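Local coordinates for protein cellulose 1,4-beta-cellobiosidase (Thermobifida fusca, PDB 4JJJ) that probably hydrolyses cellulose to cellobiose through its family 48 glycoside hydrolase catalytic domain, the part of the longer enzyme present here, at residues A41-F53 / G145-G157. The protein carries 1 engineered substitution. Sequence-based numbering, arbitrary orientation.
Sequences APDHGHQTTSEAF and GMHWLLDVDNVYG. With ZN (zinc ion), chain B; BGC (beta-D-glucopyranose), chain D; BGC (beta-D-glucopyranose), chain C.
Thr48 and Leu150 exchange two backbone hydrogen bonds, Leu150 N to Thr48 O being nearly straight (2.9 Å, 169°), and so pair strands 47-49 and 149-151 antiparallel. At one end His46 ND1 and Asp153 OD2 share zinc with two waters, imidazole and carboxylate turned almost perpendicular (84°). In the second shell, His46 NE2 is hydrogen-bonded to Val34 O and Asp153 OD1 salt-bridged to Arg22, which positions both ligands. Val155 CG1 sits over the His44 ring, 4.0 Å from its centroid, a CH-pi contact suited to a branched aliphatic. Tyr156 OH donates to Asp43 OD1 (2.6 Å) from above the carboxylate plane. Gln47, its chain extended beyond CG (chi2 167°), brings OE1 to Asp43 N (2.8 Å).

At the other end the broad indole of Trp148 carries glucose C5 on one face and Leu149 CB on the other; Asn173 OD1 holds its NE1. A serine here would probably leave that glucose without its flat apolar surface and Asn173 OD1 without its N-H. Thr49 OG1 caps the next helix, accepting from Ala52 N; in its first turn Glu51, the predicted proton donor, accepts from O3 of a second glucose on OE1 (2.5 Å) and O4 on OE2 (2.6 Å).

Within the (alpha/alpha)6 catalytic domain the contact links zinc and glucose sites; strand 47-49 edges a four-stranded sheet, strand 27-30 packs against Thr48 and Val152, and helix 71-83 against Phe53 and Met146.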
ATOM      1  N   ALA A  41      -2.076   9.988   0.396  1.00  5.71           N
ATOM      2  CA  ALA A  41      -2.633   8.667   0.379  1.00  5.43           C
ATOM      3  C   ALA A  41      -3.497   8.498   1.610  1.00  5.25           C
ATOM      4  O   ALA A  41      -4.682   8.542   1.468  1.00  6.12           O
ATOM      5  CB  ALA A  41      -1.623   7.519   0.148  1.00  6.20           C
ATOM      6  N   PRO A  42      -2.923   8.587   2.824  1.00  5.43           N
ATOM      7  CA  PRO A  42      -3.667   9.102   3.981  1.00  5.64           C
ATOM      8  C   PRO A  42      -3.895  10.589   3.710  1.00  5.48           C
ATOM      9  O   PRO A  42      -3.208  11.171   2.857  1.00  6.58           O
ATOM     10  CB  PRO A  42      -2.759   8.807   5.173  1.00  5.68           C
ATOM     11  CG  PRO A  42      -1.421   8.905   4.594  1.00  6.55           C
ATOM     12  CD  PRO A  42      -1.473   8.320   3.195  1.00  5.78           C
ATOM     13  N   ASP A  43      -4.767  11.190   4.516  1.00  5.85           N
ATOM     14  CA  ASP A  43      -5.056  12.595   4.357  1.00  5.72           C
ATOM     15  C   ASP A  43      -4.790  13.410   5.607  1.00  5.71           C
ATOM     16  O   ASP A  43      -5.174  14.599   5.637  1.00  5.56           O
ATOM     17  CB  ASP A  43      -6.486  12.807   3.802  1.00  5.98           C
ATOM     18  CG  ASP A  43      -7.583  12.421   4.709  1.00  6.53           C
ATOM     19  OD1 ASP A  43      -7.397  12.255   5.936  1.00  6.73           O
ATOM     20  OD2 ASP A  43      -8.767  12.211   4.212  1.00  5.87           O
ATOM     21  N   HIS A  44      -4.085  12.836   6.556  1.00  5.62           N
ATOM     22  CA  HIS A  44      -3.621  13.516   7.760  1.00  6.13           C
ATOM     23  C   HIS A  44      -2.387  12.825   8.258  1.00  6.46           C
ATOM     24  O   HIS A  44      -2.347  11.564   8.212  1.00  6.06           O
ATOM     25  CB  HIS A  44      -4.707  13.591   8.829  1.00  6.70           C
ATOM     26  CG  HIS A  44      -4.377  14.480   9.975  1.00  6.81           C
ATOM     27  ND1 HIS A  44      -3.639  14.088  11.088  1.00  7.88           N
ATOM     28  CD2 HIS A  44      -4.594  15.816  10.140  1.00  8.08           C
ATOM     29  CE1 HIS A  44      -3.469  15.122  11.911  1.00  7.79           C
ATOM     30  NE2 HIS A  44      -4.057  16.171  11.352  1.00  8.36           N
ATOM     31  N   GLY A  45      -1.389  13.599   8.734  1.00  6.48           N
ATOM     32  CA  GLY A  45      -0.092  13.035   9.146  1.00  6.04           C
ATOM     33  C   GLY A  45      -0.178  12.108  10.292  1.00  5.88           C
ATOM     34  O   GLY A  45       0.727  11.287  10.483  1.00  6.19           O
ATOM     35  N   HIS A  46      -1.164  12.294  11.200  1.00  5.23           N
ATOM     36  CA  HIS A  46      -1.258  11.440  12.335  1.00  5.59           C
ATOM     37  C   HIS A  46      -2.407  10.449  12.234  1.00  5.55           C
ATOM     38  O   HIS A  46      -2.720   9.758  13.193  1.00  6.61           O
ATOM     39  CB  HIS A  46      -1.361  12.253  13.616  1.00  6.01           C
ATOM     40  CG  HIS A  46      -0.092  12.973  13.960  1.00  6.28           C
ATOM     41  ND1 HIS A  46       0.098  13.730  15.102  1.00  6.74           N
ATOM     42  CD2 HIS A  46       1.078  13.029  13.287  1.00  6.63           C
ATOM     43  CE1 HIS A  46       1.327  14.219  15.097  1.00  7.43           C
ATOM     44  NE2 HIS A  46       1.948  13.784  14.020  1.00  6.64           N
ATOM     45  N   GLN A  47      -2.852  10.185  10.982  1.00  5.91           N
ATOM     46  CA  GLN A  47      -3.294   8.896  10.678  1.00  5.94           C
ATOM     47  C   GLN A  47      -2.092   8.005  10.693  1.00  6.02           C
ATOM     48  O   GLN A  47      -0.992   8.484  10.679  1.00  6.36           O
ATOM     49  CB  GLN A  47      -3.965   8.856   9.291  1.00  6.06           C
ATOM     50  CG  GLN A  47      -5.328   9.566   9.289  1.00  6.44           C
ATOM     51  CD  GLN A  47      -5.877   9.829   7.932  1.00  6.82           C
ATOM     52  OE1 GLN A  47      -5.154   9.843   6.920  1.00  6.26           O
ATOM     53  NE2 GLN A  47      -7.186  10.092   7.847  1.00  7.32           N
ATOM     54  N   THR A  48      -2.262   6.714  10.595  1.00  5.82           N
ATOM     55  CA  THR A  48      -1.209   5.816  10.210  1.00  5.85           C
ATOM     56  C   THR A  48      -1.785   4.668   9.389  1.00  5.37           C
ATOM     57  O   THR A  48      -2.974   4.600   9.060  1.00  5.32           O
ATOM     58  CB  THR A  48      -0.410   5.245  11.385  1.00  6.30           C
ATOM     59  OG1 THR A  48       0.891   4.837  10.860  1.00  7.19           O
ATOM     60  CG2 THR A  48      -1.047   4.149  12.157  1.00  6.24           C
ATOM     61  N   THR A  49      -0.890   3.809   8.982  1.00  5.11           N
ATOM     62  CA  THR A  49      -1.135   2.867   7.906  1.00  5.07           C
ATOM     63  C   THR A  49      -0.523   1.543   8.204  1.00  5.24           C
ATOM     64  O   THR A  49       0.489   1.446   8.964  1.00  5.50           O
ATOM     65  CB  THR A  49      -0.503   3.337   6.565  1.00  5.43           C
ATOM     66  OG1 THR A  49       0.886   3.555   6.748  1.00  5.33           O
ATOM     67  CG2 THR A  49      -1.166   4.646   6.153  1.00  6.07           C
ATOM     68  N   SER A  50      -1.023   0.518   7.565  1.00  4.77           N
ATOM     69  CA  SER A  50      -0.392  -0.769   7.639  1.00  4.74           C
ATOM     70  C   SER A  50       1.000  -0.677   6.981  1.00  4.69           C
ATOM     71  O   SER A  50       1.951  -1.394   7.387  1.00  5.09           O
ATOM     72  CB  SER A  50      -1.284  -1.892   7.101  1.00  4.73           C
ATOM     73  OG  SER A  50      -1.555  -1.669   5.752  1.00  4.60           O
ATOM     74  N   GLU A  51       1.167   0.181   6.002  1.00  4.40           N
ATOM     75  CA  GLU A  51       2.441   0.479   5.479  1.00  4.42           C
ATOM     76  C   GLU A  51       3.417   0.859   6.601  1.00  4.46           C
ATOM     77  O   GLU A  51       4.539   0.386   6.661  1.00  4.21           O
ATOM     78  CB  GLU A  51       2.289   1.588   4.412  1.00  4.66           C
ATOM     79  CG  GLU A  51       3.571   2.316   4.032  1.00  5.31           C
ATOM     80  CD  GLU A  51       3.243   3.398   3.045  1.00  5.34           C
ATOM     81  OE1 GLU A  51       3.103   4.571   3.457  1.00  6.60           O
ATOM     82  OE2 GLU A  51       3.013   3.057   1.830  1.00  5.60           O
ATOM     83  N   ALA A  52       3.050   1.863   7.383  1.00  4.70           N
ATOM     84  CA  ALA A  52       3.941   2.302   8.475  1.00  4.49           C
ATOM     85  C   ALA A  52       4.312   1.190   9.392  1.00  4.44           C
ATOM     86  O   ALA A  52       5.465   1.077   9.798  1.00  4.80           O
ATOM     87  CB  ALA A  52       3.342   3.447   9.213  1.00  4.59           C
ATOM     88  N   PHE A  53       3.316   0.343   9.718  1.00  4.69           N
ATOM     89  CA  PHE A  53       3.649  -0.804  10.565  1.00  5.18           C
ATOM     90  C   PHE A  53       4.619  -1.787   9.942  1.00  5.54           C
ATOM     91  O   PHE A  53       5.562  -2.187  10.591  1.00  5.40           O
ATOM     92  CB  PHE A  53       2.365  -1.540  11.069  1.00  5.77           C
ATOM     93  CG  PHE A  53       1.741  -0.982  12.288  1.00  6.29           C
ATOM     94  CD1 PHE A  53       2.199  -1.390  13.572  1.00  7.59           C
ATOM     95  CD2 PHE A  53       0.646  -0.118  12.230  1.00  6.95           C
ATOM     96  CE1 PHE A  53       1.590  -0.910  14.702  1.00  7.78           C
ATOM     97  CE2 PHE A  53       0.123   0.384  13.402  1.00  8.26           C
ATOM     98  CZ  PHE A  53       0.498  -0.060  14.592  1.00  7.29           C
ATOM     99  N   GLY A 145      -4.931 -10.201   8.998  1.00  6.83           N
ATOM    100  CA  GLY A 145      -4.398  -9.250   8.001  1.00  7.13           C
ATOM    101  C   GLY A 145      -4.550  -7.886   8.541  1.00  7.09           C
ATOM    102  O   GLY A 145      -5.468  -7.653   9.308  1.00  7.16           O
ATOM    103  N   MET A 146      -3.607  -6.978   8.222  1.00  5.46           N
ATOM    104  CA  MET A 146      -3.777  -5.581   8.690  1.00  5.57           C
ATOM    105  C   MET A 146      -4.886  -4.861   7.963  1.00  5.46           C
ATOM    106  O   MET A 146      -4.967  -4.911   6.725  1.00  5.84           O
ATOM    107  CB  MET A 146      -2.476  -4.814   8.590  1.00  5.46           C
ATOM    108  CG  MET A 146      -1.329  -5.381   9.392  1.00  6.24           C
ATOM    109  SD  MET A 146       0.090  -4.243   9.475  1.00  7.18           S
ATOM    110  CE  MET A 146       1.066  -4.887   8.172  1.00  8.67           C
ATOM    111  N   HIS A 147      -5.679  -4.050   8.672  1.00  5.05           N
ATOM    112  CA  HIS A 147      -6.473  -3.015   8.033  1.00  5.41           C
ATOM    113  C   HIS A 147      -5.549  -1.863   7.624  1.00  4.90           C
ATOM    114  O   HIS A 147      -4.481  -1.669   8.188  1.00  5.01           O
ATOM    115  CB  HIS A 147      -7.564  -2.534   8.963  1.00  5.74           C
ATOM    116  CG  HIS A 147      -8.359  -1.384   8.433  1.00  5.59           C
ATOM    117  ND1 HIS A 147      -9.167  -1.467   7.335  1.00  5.56           N
ATOM    118  CD2 HIS A 147      -8.407  -0.081   8.824  1.00  6.52           C
ATOM    119  CE1 HIS A 147      -9.701  -0.306   7.066  1.00  5.65           C
ATOM    120  NE2 HIS A 147      -9.280   0.560   7.962  1.00  6.08           N
ATOM    121  N   TRP A 148      -5.933  -1.088   6.601  1.00  4.62           N
ATOM    122  CA  TRP A 148      -4.928  -0.212   6.003  1.00  4.88           C
ATOM    123  C   TRP A 148      -4.683   1.117   6.709  1.00  5.04           C
ATOM    124  O   TRP A 148      -3.611   1.700   6.488  1.00  5.38           O
ATOM    125  CB  TRP A 148      -5.227   0.024   4.503  1.00  4.79           C
ATOM    126  CG  TRP A 148      -6.057   1.235   4.171  1.00  4.78           C
ATOM    127  CD1 TRP A 148      -7.441   1.377   4.184  1.00  5.30           C
ATOM    128  CD2 TRP A 148      -5.554   2.522   3.737  1.00  4.71           C
ATOM    129  NE1 TRP A 148      -7.755   2.631   3.794  1.00  5.32           N
ATOM    130  CE2 TRP A 148      -6.652   3.371   3.533  1.00  4.98           C
ATOM    131  CE3 TRP A 148      -4.265   3.041   3.533  1.00  4.65           C
ATOM    132  CZ2 TRP A 148      -6.499   4.671   3.056  1.00  5.34           C
ATOM    133  CZ3 TRP A 148      -4.116   4.354   3.051  1.00  5.12           C
ATOM    134  CH2 TRP A 148      -5.239   5.152   2.815  1.00  5.09           C
ATOM    135  N   LEU A 149      -5.667   1.609   7.417  1.00  5.05           N
ATOM    136  CA  LEU A 149      -5.673   3.045   7.861  1.00  4.99           C
ATOM    137  C   LEU A 149      -6.288   3.163   9.245  1.00  5.30           C
ATOM    138  O   LEU A 149      -7.410   2.636   9.561  1.00  5.53           O
ATOM    139  CB  LEU A 149      -6.572   3.904   6.972  1.00  5.60           C
ATOM    140  CG  LEU A 149      -6.467   5.408   7.085  1.00  5.82           C
ATOM    141  CD1 LEU A 149      -5.121   5.972   6.742  1.00  5.82           C
ATOM    142  CD2 LEU A 149      -7.618   5.992   6.321  1.00  6.18           C
ATOM    143  N   LEU A 150      -5.515   3.810  10.138  1.00  5.56           N
ATOM    144  CA  LEU A 150      -5.956   4.210  11.496  1.00  5.43           C
ATOM    145  C   LEU A 150      -5.886   5.689  11.653  1.00  5.41           C
ATOM    146  O   LEU A 150      -5.114   6.376  10.969  1.00  5.10           O
ATOM    147  CB  LEU A 150      -5.085   3.605  12.568  1.00  5.85           C
ATOM    148  CG  LEU A 150      -4.996   2.064  12.624  1.00  6.58           C
ATOM    149  CD1 LEU A 150      -3.902   1.674  13.606  1.00  6.58           C
ATOM    150  CD2 LEU A 150      -6.313   1.432  13.043  1.00  7.50           C
ATOM    151  N   ASP A 151      -6.663   6.202  12.605  1.00  5.63           N
ATOM    152  CA  ASP A 151      -6.566   7.572  13.060  1.00  7.04           C
ATOM    153  C   ASP A 151      -5.935   7.554  14.461  1.00  7.17           C
ATOM    154  O   ASP A 151      -6.630   7.245  15.381  1.00  7.13           O
ATOM    155  CB  ASP A 151      -7.939   8.205  13.068  1.00  7.06           C
ATOM    156  CG  ASP A 151      -7.952   9.636  13.505  1.00  7.80           C
ATOM    157  OD1 ASP A 151      -6.896  10.257  13.819  1.00  8.24           O
ATOM    158  OD2 ASP A 151      -9.068  10.290  13.357  1.00  8.83           O
ATOM    159  N   VAL A 152      -4.633   7.766  14.526  1.00  7.20           N
ATOM    160  CA  VAL A 152      -3.861   7.520  15.773  1.00  8.15           C
ATOM    161  C   VAL A 152      -4.211   8.512  16.933  1.00  8.51           C
ATOM    162  O   VAL A 152      -4.326   8.075  18.040  1.00 10.73           O
ATOM    163  CB  VAL A 152      -2.365   7.530  15.448  1.00  8.34           C
ATOM    164  CG1 VAL A 152      -1.584   7.153  16.759  1.00  9.27           C
ATOM    165  CG2 VAL A 152      -2.022   6.512  14.400  1.00  8.63           C
ATOM    166  N   ASP A 153      -4.350   9.781  16.608  1.00  9.21           N
ATOM    167  CA  ASP A 153      -4.709  10.807  17.608  1.00 10.88           C
ATOM    168  C   ASP A 153      -6.207  11.059  17.649  1.00 11.64           C
ATOM    169  O   ASP A 153      -6.661  11.969  18.355  1.00 12.70           O
ATOM    170  CB  ASP A 153      -3.964  12.075  17.291  1.00 11.09           C
ATOM    171  CG  ASP A 153      -2.453  12.002  17.670  1.00 11.11           C
ATOM    172  OD1 ASP A 153      -2.068  11.056  18.358  1.00 12.31           O
ATOM    173  OD2 ASP A 153      -1.755  12.900  17.170  1.00 14.26           O
ATOM    174  N   ASN A 154      -7.011  10.330  16.895  0.50 10.30           N
ATOM    175  CA  ASN A 154      -8.467  10.579  16.858  0.50 10.22           C
ATOM    176  C   ASN A 154      -8.788  11.973  16.410  0.50 10.29           C
ATOM    177  O   ASN A 154      -9.673  12.635  16.937  0.50  9.62           O
ATOM    178  CB  ASN A 154      -9.145  10.247  18.217  0.50 10.55           C
ATOM    179  CG  ASN A 154     -10.613   9.786  18.048  0.50 10.58           C
ATOM    180  OD1 ASN A 154     -10.949   9.048  17.119  0.50 11.76           O
ATOM    181  ND2 ASN A 154     -11.487  10.128  19.032  0.50 10.44           N
ATOM    182  N   VAL A 155      -8.075  12.439  15.392  1.00  9.88           N
ATOM    183  CA  VAL A 155      -8.339  13.765  14.910  1.00  9.59           C
ATOM    184  C   VAL A 155      -9.705  13.898  14.318  1.00  9.82           C
ATOM    185  O   VAL A 155     -10.324  14.970  14.463  1.00 11.66           O
ATOM    186  CB  VAL A 155      -7.242  14.268  13.992  1.00 12.41           C
ATOM    187  CG1 VAL A 155      -7.327  13.610  12.683  1.00 13.63           C
ATOM    188  CG2 VAL A 155      -7.294  15.742  13.984  1.00 15.03           C
ATOM    189  N   TYR A 156     -10.248  12.818  13.796  1.00  8.04           N
ATOM    190  CA  TYR A 156     -11.585  12.842  13.214  1.00  8.30           C
ATOM    191  C   TYR A 156     -12.720  12.597  14.231  1.00  8.18           C
ATOM    192  O   TYR A 156     -13.888  12.824  13.899  1.00 10.61           O
ATOM    193  CB  TYR A 156     -11.749  11.821  12.010  1.00  7.81           C
ATOM    194  CG  TYR A 156     -11.112  12.269  10.735  1.00  7.75           C
ATOM    195  CD1 TYR A 156      -9.759  11.997  10.446  1.00  7.63           C
ATOM    196  CD2 TYR A 156     -11.829  13.022   9.794  1.00  7.01           C
ATOM    197  CE1 TYR A 156      -9.138  12.395   9.294  1.00  8.26           C
ATOM    198  CE2 TYR A 156     -11.261  13.394   8.613  1.00  7.39           C
ATOM    199  CZ  TYR A 156      -9.911  13.100   8.343  1.00  6.82           C
ATOM    200  OH  TYR A 156      -9.331  13.489   7.188  1.00  7.69           O
ATOM    201  N   GLY A 157     -12.396  12.064  15.389  1.00  8.83           N
ATOM    202  CA  GLY A 157     -13.397  11.874  16.458  1.00  9.55           C
ATOM    203  C   GLY A 157     -14.218  10.629  16.447  1.00  9.11           C
ATOM    204  O   GLY A 157     -15.300  10.538  17.122  1.00 10.82           O
TER
HETATM  205 ZN    ZN B 728      -1.475  14.357  16.366  0.70 14.45          ZN
HETATM  206  C2  BGC D   1      -4.643   2.752  -1.418  1.00  7.01           C
HETATM  207  C3  BGC D   1      -6.163   2.830  -1.271  1.00  6.09           C
HETATM  208  C4  BGC D   1      -6.665   1.528  -0.736  1.00  5.99           C
HETATM  209  C5  BGC D   1      -6.014   1.091   0.548  1.00  5.23           C
HETATM  210  C6  BGC D   1      -6.496  -0.254   1.079  1.00  4.65           C
HETATM  211  C1  BGC D   1      -4.080   2.214  -0.133  1.00  5.91           C
HETATM  212  O1  BGC D   1      -2.661   2.042  -0.273  1.00  5.90           O
HETATM  213  O2  BGC D   1      -4.033   4.013  -1.769  1.00  8.90           O
HETATM  214  O3  BGC D   1      -6.692   3.047  -2.604  1.00  6.51           O
HETATM  215  O4  BGC D   1      -8.045   1.868  -0.359  1.00  5.93           O
HETATM  216  O5  BGC D   1      -4.605   0.974   0.286  1.00  5.20           O
HETATM  217  O6  BGC D   1      -6.308  -1.256   0.039  1.00  4.67           O
HETATM  218  C2  BGC C   2       2.801   7.921   0.447  0.50  2.90           C
HETATM  219  C3  BGC C   2       2.691   6.422   0.715  0.50  2.77           C
HETATM  220  C4  BGC C   2       1.994   5.709  -0.481  0.50  2.76           C
HETATM  221  C5  BGC C   2       2.592   6.137  -1.845  0.50  2.74           C
HETATM  222  C6  BGC C   2       1.777   5.570  -2.983  0.50  2.74           C
HETATM  223  C1  BGC C   2       3.440   8.210  -0.898  0.50  3.11           C
HETATM  224  O2  BGC C   2       3.609   8.528   1.447  0.50  2.92           O
HETATM  225  O3  BGC C   2       1.963   6.256   1.956  0.50  2.86           O
HETATM  226  O4  BGC C   2       2.111   4.285  -0.287  0.50  2.67           O
HETATM  227  O5  BGC C   2       2.617   7.569  -1.892  0.50  2.90           O
HETATM  228  O6  BGC C   2       0.427   5.986  -2.898  0.50  2.72           O
HETATM  229  O   HOH W   1      -4.727  11.648  14.248  1.00 23.87           O
HETATM  230  O   HOH W   2      -2.732  -4.134   5.158  1.00  5.30           O
HETATM  231  O   HOH W   3      -1.643   0.810   4.543  1.00  6.61           O
HETATM  232  O   HOH W   4      -0.426  16.025  17.256  0.50 26.76           O
HETATM  233  O   HOH W   5      -3.139  15.224  15.468  1.00 10.92           O